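Local coordinates for A197 (Sulfolobus turreted icosahedral virus, PDB 2C0N), which is probably a glycosyltransferase, its chain adopting the GT-A fold of enzymes that transfer sugars from nucleotide-sugar donors, at residues T3-P8 with F120-R125; E42-M47 with L57-E62. All coordinates share one frame; numbering follows the deposited sequence.

Contact 1 (T3-P8 with F120-R125); sequences TLFFIP and FTFIKR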
loop_
_atom_site.group_PDB
_atom_site.type_symbol
_atom_site.label_atom_id
_atom_site.label_comp_id
_atom_site.label_asym_id
_atom_site.label_seq_id
_atom_site.Cartn_x
_atom_site.Cartn_y
_atom_site.Cartn_z
ATOM N N THR A 3 9.441 15.350 -8.441
ATOM C CA THR A 3 8.588 15.486 -7.274
ATOM C C THR A 3 8.694 14.253 -6.401
ATOM O O THR A 3 8.610 13.116 -6.899
ATOM C CB THR A 3 7.142 15.676 -7.731
ATOM O OG1 THR A 3 7.088 16.818 -8.596
ATOM C CG2 THR A 3 6.200 15.875 -6.574
ATOM N N LEU A 4 8.861 14.499 -5.107
ATOM C CA LEU A 4 8.843 13.479 -4.098
ATOM C C LEU A 4 7.585 13.662 -3.252
ATOM O O LEU A 4 7.391 14.708 -2.588
ATOM C CB LEU A 4 10.083 13.557 -3.221
ATOM C CG LEU A 4 10.314 12.401 -2.247
ATOM C CD1 LEU A 4 10.247 11.074 -2.967
ATOM C CD2 LEU A 4 11.641 12.566 -1.599
ATOM N N PHE A 5 6.727 12.643 -3.303
ATOM C CA PHE A 5 5.484 12.643 -2.539
ATOM C C PHE A 5 5.706 12.161 -1.101
ATOM O O PHE A 5 6.284 11.128 -0.880
ATOM C CB PHE A 5 4.432 11.760 -3.207
ATOM C CG PHE A 5 3.795 12.392 -4.394
ATOM C CD1 PHE A 5 4.506 12.522 -5.579
ATOM C CD2 PHE A 5 2.506 12.874 -4.342
ATOM C CE1 PHE A 5 3.930 13.125 -6.679
ATOM C CE2 PHE A 5 1.921 13.481 -5.432
ATOM C CZ PHE A 5 2.651 13.590 -6.615
ATOM N N PHE A 6 5.191 12.897 -0.136
ATOM C CA PHE A 6 5.242 12.471 1.252
ATOM C C PHE A 6 3.811 12.276 1.686
ATOM O O PHE A 6 2.991 13.195 1.592
ATOM C CB PHE A 6 5.947 13.501 2.116
ATOM C CG PHE A 6 7.449 13.518 1.933
ATOM C CD1 PHE A 6 8.012 14.207 0.892
ATOM C CD2 PHE A 6 8.269 12.790 2.774
ATOM C CE1 PHE A 6 9.385 14.199 0.692
ATOM C CE2 PHE A 6 9.632 12.771 2.592
ATOM C CZ PHE A 6 10.191 13.467 1.566
ATOM N N ILE A 7 3.520 11.062 2.141
ATOM C CA ILE A 7 2.177 10.646 2.462
ATOM C C ILE A 7 2.094 10.319 3.962
ATOM O O ILE A 7 2.541 9.261 4.365
ATOM C CB ILE A 7 1.783 9.426 1.597
ATOM C CG1 ILE A 7 1.842 9.787 0.099
ATOM C CG2 ILE A 7 0.401 8.874 2.100
ATOM C CD1 ILE A 7 1.947 8.576 -0.883
ATOM N N PRO A 8 1.525 11.225 4.790
ATOM C CA PRO A 8 1.355 10.955 6.228
ATOM C C PRO A 8 0.353 9.827 6.389
ATOM O O PRO A 8 -0.736 9.921 5.830
ATOM C CB PRO A 8 0.772 12.268 6.770
ATOM C CG PRO A 8 0.981 13.255 5.755
ATOM C CD PRO A 8 1.101 12.584 4.442
ATOM N N PHE A 120 -2.878 17.909 -0.461
ATOM C CA PHE A 120 -2.731 17.757 -1.911
ATOM C C PHE A 120 -2.030 18.990 -2.395
ATOM O O PHE A 120 -2.635 19.914 -2.976
ATOM C CB PHE A 120 -4.118 17.619 -2.560
ATOM C CG PHE A 120 -4.096 17.274 -4.032
ATOM C CD1 PHE A 120 -2.967 16.798 -4.659
ATOM C CD2 PHE A 120 -5.250 17.414 -4.769
ATOM C CE1 PHE A 120 -2.990 16.485 -6.017
ATOM C CE2 PHE A 120 -5.273 17.114 -6.122
ATOM C CZ PHE A 120 -4.134 16.620 -6.729
ATOM N N THR A 121 -0.734 19.046 -2.134
ATOM C CA THR A 121 -0.065 20.325 -2.089
ATOM C C THR A 121 1.375 20.155 -2.535
ATOM O O THR A 121 2.081 19.307 -2.012
ATOM C CB THR A 121 -0.066 20.865 -0.659
ATOM O OG1 THR A 121 -1.377 20.768 -0.091
ATOM C CG2 THR A 121 0.404 22.280 -0.604
ATOM N N PHE A 122 1.824 20.993 -3.470
ATOM C CA PHE A 122 3.144 20.927 -4.031
ATOM C C PHE A 122 3.912 22.144 -3.557
ATOM O O PHE A 122 3.428 23.254 -3.689
ATOM C CB PHE A 122 3.046 20.946 -5.561
ATOM C CG PHE A 122 2.286 19.770 -6.140
ATOM C CD1 PHE A 122 0.899 19.758 -6.141
ATOM C CD2 PHE A 122 2.959 18.674 -6.636
ATOM C CE1 PHE A 122 0.185 18.679 -6.641
ATOM C CE2 PHE A 122 2.268 17.592 -7.120
ATOM C CZ PHE A 122 0.862 17.596 -7.127
ATOM N N ILE A 123 5.111 21.926 -3.013
ATOM C CA ILE A 123 5.893 23.020 -2.459
ATOM C C ILE A 123 7.292 22.999 -3.059
ATOM O O ILE A 123 7.985 22.008 -3.015
ATOM C CB ILE A 123 5.993 22.952 -0.924
ATOM C CG1 ILE A 123 4.625 22.636 -0.296
ATOM C CG2 ILE A 123 6.626 24.208 -0.412
ATOM C CD1 ILE A 123 4.663 22.485 1.222
ATOM N N LYS A 124 7.731 24.132 -3.586
ATOM C CA LYS A 124 9.037 24.127 -4.235
ATOM C C LYS A 124 10.223 24.228 -3.267
ATOM O O LYS A 124 10.169 24.917 -2.227
ATOM C CB LYS A 124 9.119 25.199 -5.328
ATOM C CG LYS A 124 9.245 26.622 -4.914
ATOM C CD LYS A 124 9.301 27.500 -6.165
ATOM C CE LYS A 124 9.411 28.968 -5.891
ATOM N NZ LYS A 124 9.180 29.832 -7.109
ATOM N N ARG A 125 11.314 23.592 -3.660
ATOM C CA ARG A 125 12.509 23.579 -2.853
ATOM C C ARG A 125 13.017 24.965 -2.477
ATOM O O ARG A 125 13.411 25.202 -1.340
ATOM C CB ARG A 125 13.598 22.841 -3.601
ATOM C CG ARG A 125 14.939 22.874 -2.893
ATOM C CD ARG A 125 15.904 21.964 -3.578
ATOM N NE ARG A 125 15.605 20.544 -3.347
ATOM C CZ ARG A 125 15.901 19.864 -2.239
ATOM N NH1 ARG A 125 16.475 20.459 -1.208
ATOM N NH2 ARG A 125 15.602 18.574 -2.150
#

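Contact 2 (E42-M47 with L57-E62); sequences EIALDM and LAFLDE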
loop_
_atom_site.group_PDB
_atom_site.type_symbol
_atom_site.label_atom_id
_atom_site.label_comp_id
_atom_site.label_asym_id
_atom_site.label_seq_id
_atom_site.Cartn_x
_atom_site.Cartn_y
_atom_site.Cartn_z
ATOM N N GLU A 42 7.112 17.565 9.560
ATOM C CA GLU A 42 8.462 18.045 9.815
ATOM C C GLU A 42 9.524 17.033 9.408
ATOM O O GLU A 42 10.552 17.395 8.890
ATOM C CB GLU A 42 8.635 18.390 11.284
ATOM C CG GLU A 42 9.802 19.317 11.554
ATOM C CD GLU A 42 9.531 20.695 11.064
ATOM O OE1 GLU A 42 8.519 21.276 11.472
ATOM O OE2 GLU A 42 10.293 21.180 10.220
ATOM N N ILE A 43 9.310 15.761 9.724
ATOM C CA ILE A 43 10.197 14.692 9.280
ATOM C C ILE A 43 10.307 14.720 7.764
ATOM O O ILE A 43 11.405 14.641 7.210
ATOM C CB ILE A 43 9.649 13.328 9.742
ATOM C CG1 ILE A 43 9.841 13.176 11.247
ATOM C CG2 ILE A 43 10.327 12.141 8.997
ATOM C CD1 ILE A 43 9.066 12.059 11.841
ATOM N N ALA A 44 9.164 14.848 7.090
ATOM C CA ALA A 44 9.132 14.928 5.612
ATOM C C ALA A 44 10.031 16.051 5.099
ATOM O O ALA A 44 10.864 15.800 4.242
ATOM C CB ALA A 44 7.746 15.141 5.120
ATOM N N LEU A 45 9.846 17.273 5.619
ATOM C CA LEU A 45 10.716 18.425 5.286
ATOM C C LEU A 45 12.211 18.141 5.492
ATOM O O LEU A 45 13.029 18.416 4.634
ATOM C CB LEU A 45 10.319 19.649 6.104
ATOM C CG LEU A 45 11.066 20.950 5.808
ATOM C CD1 LEU A 45 11.023 21.302 4.309
ATOM C CD2 LEU A 45 10.525 22.106 6.655
ATOM N N ASP A 46 12.566 17.571 6.633
ATOM C CA ASP A 46 13.955 17.189 6.888
ATOM C C ASP A 46 14.533 16.207 5.873
ATOM O O ASP A 46 15.679 16.349 5.445
ATOM C CB ASP A 46 14.073 16.568 8.263
ATOM C CG ASP A 46 13.961 17.578 9.363
ATOM O OD1 ASP A 46 14.044 18.784 9.088
ATOM O OD2 ASP A 46 13.790 17.140 10.526
HETATM N N MSE A 47 13.782 15.167 5.566
HETATM C CA MSE A 47 14.215 14.194 4.577
HETATM C C MSE A 47 14.312 14.853 3.181
HETATM O O MSE A 47 15.314 14.726 2.499
HETATM C CB MSE A 47 13.251 13.020 4.524
HETATM C CG MSE A 47 13.291 12.099 5.782
HETATM SE SE MSE A 47 11.925 10.724 5.614
HETATM C CE MSE A 47 12.711 9.802 4.048
ATOM N N LEU A 57 8.424 19.089 -3.119
ATOM C CA LEU A 57 7.862 18.249 -2.066
ATOM C C LEU A 57 6.366 18.307 -2.264
ATOM O O LEU A 57 5.774 19.391 -2.149
ATOM C CB LEU A 57 8.227 18.812 -0.695
ATOM C CG LEU A 57 8.071 17.887 0.528
ATOM C CD1 LEU A 57 8.675 18.514 1.748
ATOM C CD2 LEU A 57 6.638 17.613 0.796
ATOM N N ALA A 58 5.764 17.155 -2.550
ATOM C CA ALA A 58 4.312 17.056 -2.654
ATOM C C ALA A 58 3.803 16.357 -1.411
ATOM O O ALA A 58 4.226 15.224 -1.136
ATOM C CB ALA A 58 3.925 16.280 -3.874
ATOM N N PHE A 59 2.939 17.026 -0.631
ATOM C CA PHE A 59 2.188 16.338 0.446
ATOM C C PHE A 59 0.869 15.818 -0.108
ATOM O O PHE A 59 0.131 16.573 -0.779
ATOM C CB PHE A 59 1.865 17.320 1.566
ATOM C CG PHE A 59 2.996 17.559 2.503
ATOM C CD1 PHE A 59 3.586 16.513 3.170
ATOM C CD2 PHE A 59 3.422 18.844 2.765
ATOM C CE1 PHE A 59 4.603 16.728 4.093
ATOM C CE2 PHE A 59 4.466 19.048 3.678
ATOM C CZ PHE A 59 5.035 17.997 4.320
ATOM N N LEU A 60 0.597 14.551 0.173
ATOM C CA LEU A 60 -0.616 13.870 -0.204
ATOM C C LEU A 60 -1.078 13.062 0.968
ATOM O O LEU A 60 -0.359 12.164 1.400
ATOM C CB LEU A 60 -0.376 12.964 -1.426
ATOM C CG LEU A 60 -1.598 12.313 -2.088
ATOM C CD1 LEU A 60 -2.518 13.342 -2.636
ATOM C CD2 LEU A 60 -1.121 11.391 -3.200
ATOM N N ASP A 61 -2.244 13.434 1.536
ATOM C CA ASP A 61 -2.809 12.703 2.666
ATOM C C ASP A 61 -3.154 11.318 2.159
ATOM O O ASP A 61 -3.485 11.135 0.983
ATOM C CB ASP A 61 -4.050 13.390 3.211
ATOM C CG ASP A 61 -3.732 14.570 4.112
ATOM O OD1 ASP A 61 -2.564 14.758 4.535
ATOM O OD2 ASP A 61 -4.686 15.297 4.397
ATOM N N GLU A 62 -3.025 10.331 3.034
ATOM C CA GLU A 62 -3.260 8.938 2.647
ATOM C C GLU A 62 -4.716 8.667 2.202
ATOM O O GLU A 62 -5.006 7.654 1.575
ATOM C CB GLU A 62 -2.845 8.024 3.782
ATOM C CG GLU A 62 -3.053 6.532 3.542
ATOM C CD GLU A 62 -4.447 6.038 3.899
ATOM O OE1 GLU A 62 -5.119 6.710 4.723
ATOM O OE2 GLU A 62 -4.892 4.995 3.349
#

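Contact 1 (T3-P8 with F120-R125)
The rings of Phe5 and Phe122 meet over the strand that separates their own, in the central mixed sheet of the GT-A fold. Strands 3-8 and 120-124 run antiparallel but are not neighbours: 56-60 lies between them, parallel to the first and antiparallel to the second, so no hydrogen bond joins the pair, and even the nearest CA atoms, those of Thr3 and Phe122, are 8.4 Å apart. Side chains alone span the distance. Phe5 CZ lies 4.1 Å from Phe122 CE2, the two rings set obliquely to each other. In both residues CG stands anti to the carbonyl carbon, with chi1 -77° in Phe5 and -62° in Phe122, and this brings the far part of each ring over the intervening strand, where Thr3, Phe5 and Phe122 all touch the side chain of Ala58. Thr3 approaches Phe122 differently. Its methyl comes in at the ring edge, close to the ring plane, with CG2 4.3 Å from CD2 of Phe122. Phe71 of helix 71-80 touches both phenylalanines, and Val74 and Phe78 add to the packing on Phe122, so this apolar cluster joins the sheet to that helix. At the start of 120-124, Phe120 and Thr121 both face Phe59 in a classic beta bulge, within which Phe120 N donates to Thr121 OG1 at 3.3 Å.

Contact 2 (E42-M47 with L57-E62)
Ala44 and Leu45 of helix 37-50 rest on Leu57 and Phe59 of strand 56-60, a helix-on-sheet contact within a beta-alpha-beta crossover. It is entirely apolar across the two segments, with no hydrogen bond between them. The aromatic part is the Ala44 methyl against the Phe59 ring: CB is 3.7 Å from CE1 and approaches obliquely. The ring is also backed from its own strand, since Leu57 CD2 sits over the ring centre, 3.7 Å above its plane. The aliphatic part belongs to the other branch of Leu57. With CG anti to the backbone N (chi1 -164°), its CD1 extends to the helix backbone, 4.1 Å from Leu45 CA, and more loosely to the Leu45 side chain, 4.5 Å between the two CD1 atoms. Charged groups lie beside this core: Arg41, one turn earlier in the helix, makes a cation-pi contact with Phe59 and a salt bridge to Asp61. Helix and strand segments run nearly antiparallel, at 156° with a closest axis approach of 10.1 Å, as expected for the helix returning between parallel strands 28-31 and 56-60; strand 3-8 lies between those two strands, and its Phe6 packs beside Leu57 and against Ala44.

Contacts 1 and 2, with centres about 6 Å apart, share strand 56-60 but use its two faces: Ala58 lies beneath the cluster of contact 1 beside helix 71-80, while Leu57 and Phe59 carry helix 37-50 in contact 2. Probable backbone hydrogen bonds tie them, Phe6 N to Ala58 O at 2.7 Å and Ile123 N to Leu57 O at 2.8 Å, and Pro8 CD packs 3.4 Å from Leu60 O. Strand 56-60 leads into Asp61 and Glu62, within an Asp-Glu-Asp sequence consistent with the DXD motif of GT-A enzymes. The nickel ion sits apart from both contacts, on His198 and His200 of what is evidently a C-terminal purification tag, and need not mark the active site.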